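Local coordinates for uncharacterized protein MTH_862 (Methanothermobacter thermautotrophicus, PDB 2R47), which is of unknown function but belongs to an archaeal family of uncharacterised proteins and adopts a helix-flanked alpha/beta sheet fold, at residues R20-D25 / F140-N145; L88-G93 / E104-L109. All blocks are in the same frame, centred on the assembly; numbering follows the deposited sequence. Where two conformers were deposited one is given.

Interaction 1: residues R20-D25 / F140-N145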
loop_
_atom_site.group_PDB
_atom_site.type_symbol
_atom_site.label_atom_id
_atom_site.label_comp_id
_atom_site.label_asym_id
_atom_site.label_seq_id
_atom_site.Cartn_x
_atom_site.Cartn_y
_atom_site.Cartn_z
ATOM N N ARG A 20 2.982 13.880 -5.612
ATOM C CA ARG A 20 3.174 15.157 -4.922
ATOM C C ARG A 20 3.143 16.330 -5.887
ATOM O O ARG A 20 2.560 17.347 -5.576
ATOM C CB ARG A 20 4.525 15.196 -4.217
ATOM C CG ARG A 20 4.559 14.321 -2.994
ATOM C CD ARG A 20 5.744 14.706 -2.053
ATOM N NE ARG A 20 6.047 13.531 -1.241
ATOM C CZ ARG A 20 6.946 12.603 -1.547
ATOM N NH1 ARG A 20 7.730 12.739 -2.615
ATOM N NH2 ARG A 20 7.095 11.537 -0.738
ATOM N N GLU A 21 3.765 16.155 -7.052
ATOM C CA GLU A 21 3.786 17.178 -8.100
ATOM C C GLU A 21 2.390 17.424 -8.649
ATOM O O GLU A 21 1.992 18.594 -8.823
ATOM C CB GLU A 21 4.685 16.703 -9.239
ATOM C CG GLU A 21 6.142 16.723 -8.891
ATOM C CD GLU A 21 7.002 16.095 -9.979
ATOM O OE1 GLU A 21 6.482 15.530 -10.979
ATOM O OE2 GLU A 21 8.230 16.162 -9.821
ATOM N N ALA A 22 1.661 16.336 -8.928
ATOM C CA ALA A 22 0.304 16.413 -9.474
ATOM C C ALA A 22 -0.639 17.202 -8.537
ATOM O O ALA A 22 -1.456 17.961 -9.010
ATOM C CB ALA A 22 -0.250 15.004 -9.792
ATOM N N VAL A 23 -0.513 17.043 -7.218
ATOM C CA VAL A 23 -1.417 17.716 -6.266
ATOM C C VAL A 23 -0.799 18.920 -5.524
ATOM O O VAL A 23 -1.294 19.339 -4.474
ATOM C CB VAL A 23 -2.002 16.711 -5.234
ATOM C CG1 VAL A 23 -2.796 15.628 -6.001
ATOM C CG2 VAL A 23 -0.888 16.083 -4.385
ATOM N N LYS A 24 0.235 19.506 -6.097
ATOM C CA LYS A 24 0.994 20.528 -5.385
ATOM C C LYS A 24 0.162 21.696 -4.902
ATOM O O LYS A 24 0.452 22.248 -3.858
ATOM C CB LYS A 24 2.134 21.056 -6.252
ATOM C CG LYS A 24 1.749 21.557 -7.625
ATOM C CD LYS A 24 3.040 21.848 -8.462
ATOM C CE LYS A 24 2.817 22.905 -9.558
ATOM N NZ LYS A 24 3.907 22.897 -10.655
ATOM N N ASP A 25 -0.847 22.083 -5.674
ATOM C CA ASP A 25 -1.650 23.266 -5.349
ATOM C C ASP A 25 -2.923 22.954 -4.578
ATOM O O ASP A 25 -3.696 23.871 -4.268
ATOM C CB ASP A 25 -1.998 24.035 -6.637
ATOM C CG ASP A 25 -0.764 24.681 -7.283
ATOM O OD1 ASP A 25 0.105 25.182 -6.538
ATOM O OD2 ASP A 25 -0.665 24.672 -8.528
ATOM N N PHE A 140 -10.815 12.487 -16.884
ATOM C CA PHE A 140 -9.669 12.607 -15.951
ATOM C C PHE A 140 -8.787 13.810 -16.313
ATOM O O PHE A 140 -8.451 14.004 -17.497
ATOM C CB PHE A 140 -8.789 11.343 -15.983
ATOM C CG PHE A 140 -9.365 10.184 -15.270
ATOM C CD1 PHE A 140 -9.380 10.142 -13.876
ATOM C CD2 PHE A 140 -9.807 9.062 -15.996
ATOM C CE1 PHE A 140 -9.893 9.005 -13.185
ATOM C CE2 PHE A 140 -10.307 7.938 -15.339
ATOM C CZ PHE A 140 -10.358 7.905 -13.925
ATOM N N ASP A 141 -8.382 14.583 -15.298
ATOM C CA ASP A 141 -7.342 15.576 -15.509
ATOM C C ASP A 141 -5.943 14.994 -15.490
ATOM O O ASP A 141 -5.060 15.467 -16.191
ATOM C CB ASP A 141 -7.457 16.723 -14.492
ATOM C CG ASP A 141 -8.773 17.471 -14.632
ATOM O OD1 ASP A 141 -8.996 18.088 -15.691
ATOM O OD2 ASP A 141 -9.601 17.407 -13.712
ATOM N N CYS A 142 -5.719 13.946 -14.685
ATOM C CA CYS A 142 -4.380 13.368 -14.610
ATOM C C CYS A 142 -4.558 11.925 -14.157
ATOM O O CYS A 142 -5.374 11.673 -13.279
ATOM C CB CYS A 142 -3.485 14.144 -13.584
ATOM S SG CYS A 142 -1.867 13.366 -13.160
ATOM N N VAL A 143 -3.790 10.993 -14.721
ATOM C CA VAL A 143 -3.826 9.617 -14.241
ATOM C C VAL A 143 -2.373 9.231 -13.983
ATOM O O VAL A 143 -1.510 9.550 -14.784
ATOM C CB VAL A 143 -4.491 8.608 -15.284
ATOM C CG1 VAL A 143 -4.178 7.124 -14.899
ATOM C CG2 VAL A 143 -6.021 8.841 -15.321
ATOM N N ILE A 144 -2.104 8.560 -12.875
ATOM C CA ILE A 144 -0.800 8.008 -12.634
ATOM C C ILE A 144 -0.991 6.496 -12.590
ATOM O O ILE A 144 -1.800 6.006 -11.813
ATOM C CB ILE A 144 -0.244 8.510 -11.277
ATOM C CG1 ILE A 144 0.001 10.028 -11.362
ATOM C CG2 ILE A 144 1.091 7.784 -10.977
ATOM C CD1 ILE A 144 0.104 10.721 -10.010
ATOM N N ASN A 145 -0.330 5.794 -13.503
ATOM C CA ASN A 145 -0.465 4.351 -13.641
ATOM C C ASN A 145 0.870 3.678 -13.362
ATOM O O ASN A 145 1.881 4.111 -13.906
ATOM C CB ASN A 145 -0.927 3.993 -15.056
ATOM C CG ASN A 145 -0.964 2.482 -15.272
ATOM O OD1 ASN A 145 -1.490 1.744 -14.451
ATOM N ND2 ASN A 145 -0.369 2.023 -16.364
#
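Ala22 meets Cys142 and Ile144 through methyls and a sulfur, and the only ring of the two segments, Phe140, lies on the other side of the sheet. One face of that ring takes Val143 CG2, 3.6 Å above the plane and offset toward the rim, and the ring also meets Phe129 with the two planes at about 45°. The setting is a three-layer alpha/beta fold, in which helix 11-22 packs on the outermost strand 142-154. The evidence for the two sides is the alternation along the strand: Cys142 and Ile144 point to the helix, Val143 away from it.

The contact is small, 73 Å² summed over both sides, and wholly apolar. Ala22, in the last turn of the helix, lends its methyl group, and with the CA atoms of Ala22 and Cys142 7.6 Å apart, the short side chain is matched by two longer ones. Cys142 carries SG anti to its backbone N (chi1 170°), which brings the sulfur to 4.1 Å from Ala22 CB. Ile144 is stretched out, CD1 nearly trans to CA (chi2 161°), while His15, Val18 and Phe19 of the same helix also touch it.

Strand 118-125 holds the segment on one edge through backbone bonds from Cys142 and Ile144. On its other edge, residues 142-145 pair antiparallel with a strand of the second subunit, continuing the sheet across the interface. Within the contact, Ala22 CB straddles its two partners, with Ile144 CD1 4.3 Å from it and 4.6 Å from Cys142 SG.

Interaction 2: residues L88-G93 / E104-L109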
loop_
_atom_site.group_PDB
_atom_site.type_symbol
_atom_site.label_atom_id
_atom_site.label_comp_id
_atom_site.label_asym_id
_atom_site.label_seq_id
_atom_site.Cartn_x
_atom_site.Cartn_y
_atom_site.Cartn_z
ATOM N N LEU A 88 -10.008 14.896 -6.381
ATOM C CA LEU A 88 -10.599 13.619 -6.076
ATOM C C LEU A 88 -9.790 12.568 -6.820
ATOM O O LEU A 88 -9.699 12.618 -8.031
ATOM C CB LEU A 88 -12.071 13.574 -6.487
ATOM C CG LEU A 88 -12.803 12.240 -6.251
ATOM C CD1 LEU A 88 -12.727 11.676 -4.815
ATOM C CD2 LEU A 88 -14.276 12.380 -6.741
ATOM N N VAL A 89 -9.229 11.602 -6.082
ATOM C CA VAL A 89 -8.400 10.576 -6.672
ATOM C C VAL A 89 -9.201 9.264 -6.656
ATOM O O VAL A 89 -9.503 8.688 -5.578
ATOM C CB VAL A 89 -7.024 10.409 -5.888
ATOM C CG1 VAL A 89 -6.151 9.305 -6.572
ATOM C CG2 VAL A 89 -6.289 11.791 -5.721
ATOM N N LEU A 90 -9.551 8.785 -7.840
ATOM C CA LEU A 90 -10.205 7.475 -7.963
ATOM C C LEU A 90 -9.109 6.407 -8.003
ATOM O O LEU A 90 -8.142 6.525 -8.786
ATOM C CB LEU A 90 -11.025 7.399 -9.261
ATOM C CG LEU A 90 -12.080 8.520 -9.410
ATOM C CD1 LEU A 90 -12.887 8.284 -10.789
ATOM C CD2 LEU A 90 -12.973 8.606 -8.170
ATOM N N LEU A 91 -9.290 5.358 -7.207
ATOM C CA LEU A 91 -8.358 4.230 -7.160
ATOM C C LEU A 91 -8.810 3.133 -8.100
ATOM O O LEU A 91 -10.031 2.963 -8.348
ATOM C CB LEU A 91 -8.175 3.756 -5.688
ATOM C CG LEU A 91 -7.636 4.925 -4.823
ATOM C CD1 LEU A 91 -7.610 4.500 -3.334
ATOM C CD2 LEU A 91 -6.223 5.378 -5.217
ATOM N N GLY A 92 -7.835 2.405 -8.675
ATOM C CA GLY A 92 -8.139 1.454 -9.725
ATOM C C GLY A 92 -9.195 0.382 -9.438
ATOM O O GLY A 92 -9.917 -0.042 -10.357
ATOM N N GLY A 93 -9.262 -0.073 -8.195
ATOM C CA GLY A 93 -10.232 -1.086 -7.777
ATOM C C GLY A 93 -11.656 -0.691 -8.098
ATOM O O GLY A 93 -12.502 -1.568 -8.320
ATOM N N GLU A 104 -22.311 5.197 -13.221
ATOM C CA GLU A 104 -23.179 6.285 -12.791
ATOM C C GLU A 104 -23.011 6.631 -11.312
ATOM O O GLU A 104 -23.137 7.810 -10.973
ATOM C CB GLU A 104 -24.646 6.072 -13.186
ATOM C CG GLU A 104 -24.905 6.132 -14.708
ATOM C CD GLU A 104 -24.492 7.446 -15.395
ATOM O OE1 GLU A 104 -24.725 8.543 -14.825
ATOM O OE2 GLU A 104 -23.942 7.369 -16.524
ATOM N N ASP A 105 -22.687 5.655 -10.452
ATOM C CA ASP A 105 -22.423 5.932 -9.033
ATOM C C ASP A 105 -21.104 6.681 -8.900
ATOM O O ASP A 105 -20.945 7.540 -8.011
ATOM C CB ASP A 105 -22.384 4.665 -8.176
ATOM C CG ASP A 105 -23.773 4.032 -7.975
ATOM O OD1 ASP A 105 -24.794 4.744 -7.881
ATOM O OD2 ASP A 105 -23.823 2.796 -7.920
ATOM N N VAL A 106 -20.163 6.333 -9.778
ATOM C CA VAL A 106 -18.870 7.051 -9.845
ATOM C C VAL A 106 -19.063 8.502 -10.284
ATOM O O VAL A 106 -18.491 9.408 -9.694
ATOM C CB VAL A 106 -17.818 6.318 -10.735
ATOM C CG1 VAL A 106 -16.587 7.181 -10.925
ATOM C CG2 VAL A 106 -17.411 4.961 -10.083
ATOM N N LYS A 107 -19.866 8.732 -11.310
ATOM C CA LYS A 107 -20.103 10.099 -11.756
ATOM C C LYS A 107 -20.836 10.918 -10.706
ATOM O O LYS A 107 -20.630 12.136 -10.606
ATOM C CB LYS A 107 -20.875 10.126 -13.067
ATOM C CG LYS A 107 -20.138 9.580 -14.246
ATOM C CD LYS A 107 -21.168 9.555 -15.385
ATOM C CE LYS A 107 -20.623 9.030 -16.645
ATOM N NZ LYS A 107 -21.768 8.815 -17.600
ATOM N N LYS A 108 -21.712 10.267 -9.941
ATOM C CA LYS A 108 -22.419 10.968 -8.861
ATOM C C LYS A 108 -21.424 11.335 -7.766
ATOM O O LYS A 108 -21.526 12.394 -7.161
ATOM C CB LYS A 108 -23.519 10.096 -8.259
ATOM C CG LYS A 108 -24.264 10.792 -7.125
ATOM C CD LYS A 108 -25.234 11.848 -7.669
ATOM C CE LYS A 108 -25.963 12.593 -6.541
ATOM N NZ LYS A 108 -26.235 11.705 -5.360
ATOM N N LEU A 109 -20.487 10.438 -7.484
ATOM C CA LEU A 109 -19.403 10.750 -6.521
ATOM C C LEU A 109 -18.625 11.972 -6.956
ATOM O O LEU A 109 -18.307 12.833 -6.142
ATOM C CB LEU A 109 -18.436 9.575 -6.374
ATOM C CG LEU A 109 -17.277 9.868 -5.423
ATOM C CD1 LEU A 109 -17.748 10.116 -3.958
ATOM C CD2 LEU A 109 -16.225 8.761 -5.490
#
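This is hydrophobic helix-on-sheet packing in the buried interior, between a central strand and the helix that follows it. Strand 88-91, helix 103-113 and strand 118-125 form a beta-alpha-beta crossover, since the two strands are parallel neighbours in the sheet. Accordingly, the segment axes run nearly antiparallel, at 159°, with a closest approach of 11.2 Å.

Leu88 and Leu90, alternate residues on one face of the strand, meet Val106 and Leu109, one turn apart on the helix. All four are buried, and together the segments bury 149 Å². Leu88 and Leu109 cross obliquely, CD2 of Leu88 lying 4.1 Å from CG of Leu109. Ala32 of the adjacent strand 28-33 and Ile57 of strand 53-58 beyond it also touch Leu109. Beyond the strand, Gly93 N makes a weak hydrogen bond to the cysteinesulfonic acid at position 38.

Leu90 divides its two methyls: CD2 comes within 4.2 Å of Leu109 CD2, and CD1 turns to Val106. Val106 answers with CG1, the branch anti to its backbone N (chi1 172°), 3.9 Å from Leu90 CD1.

Both contacts lay a helix on the same sheet, but on opposite faces and at different positions across it. Interaction 2 belongs to a central strand and joins elements close in sequence, untouched by the other chain; interaction 1 joins distant elements at the outermost strand, which the second subunit extends. Both are apolar; all four residues touching in interaction 2 are buried, whereas Ala22 in interaction 1 is partly exposed. The chemistry differs: branched leucine and valine methyls fill interaction 2, with about twice the buried area, whereas a lone alanine methyl faces a sulfur and an isoleucine in interaction 1. They touch through Phe140 CE1 and Leu90 CD1, 3.9 Å apart.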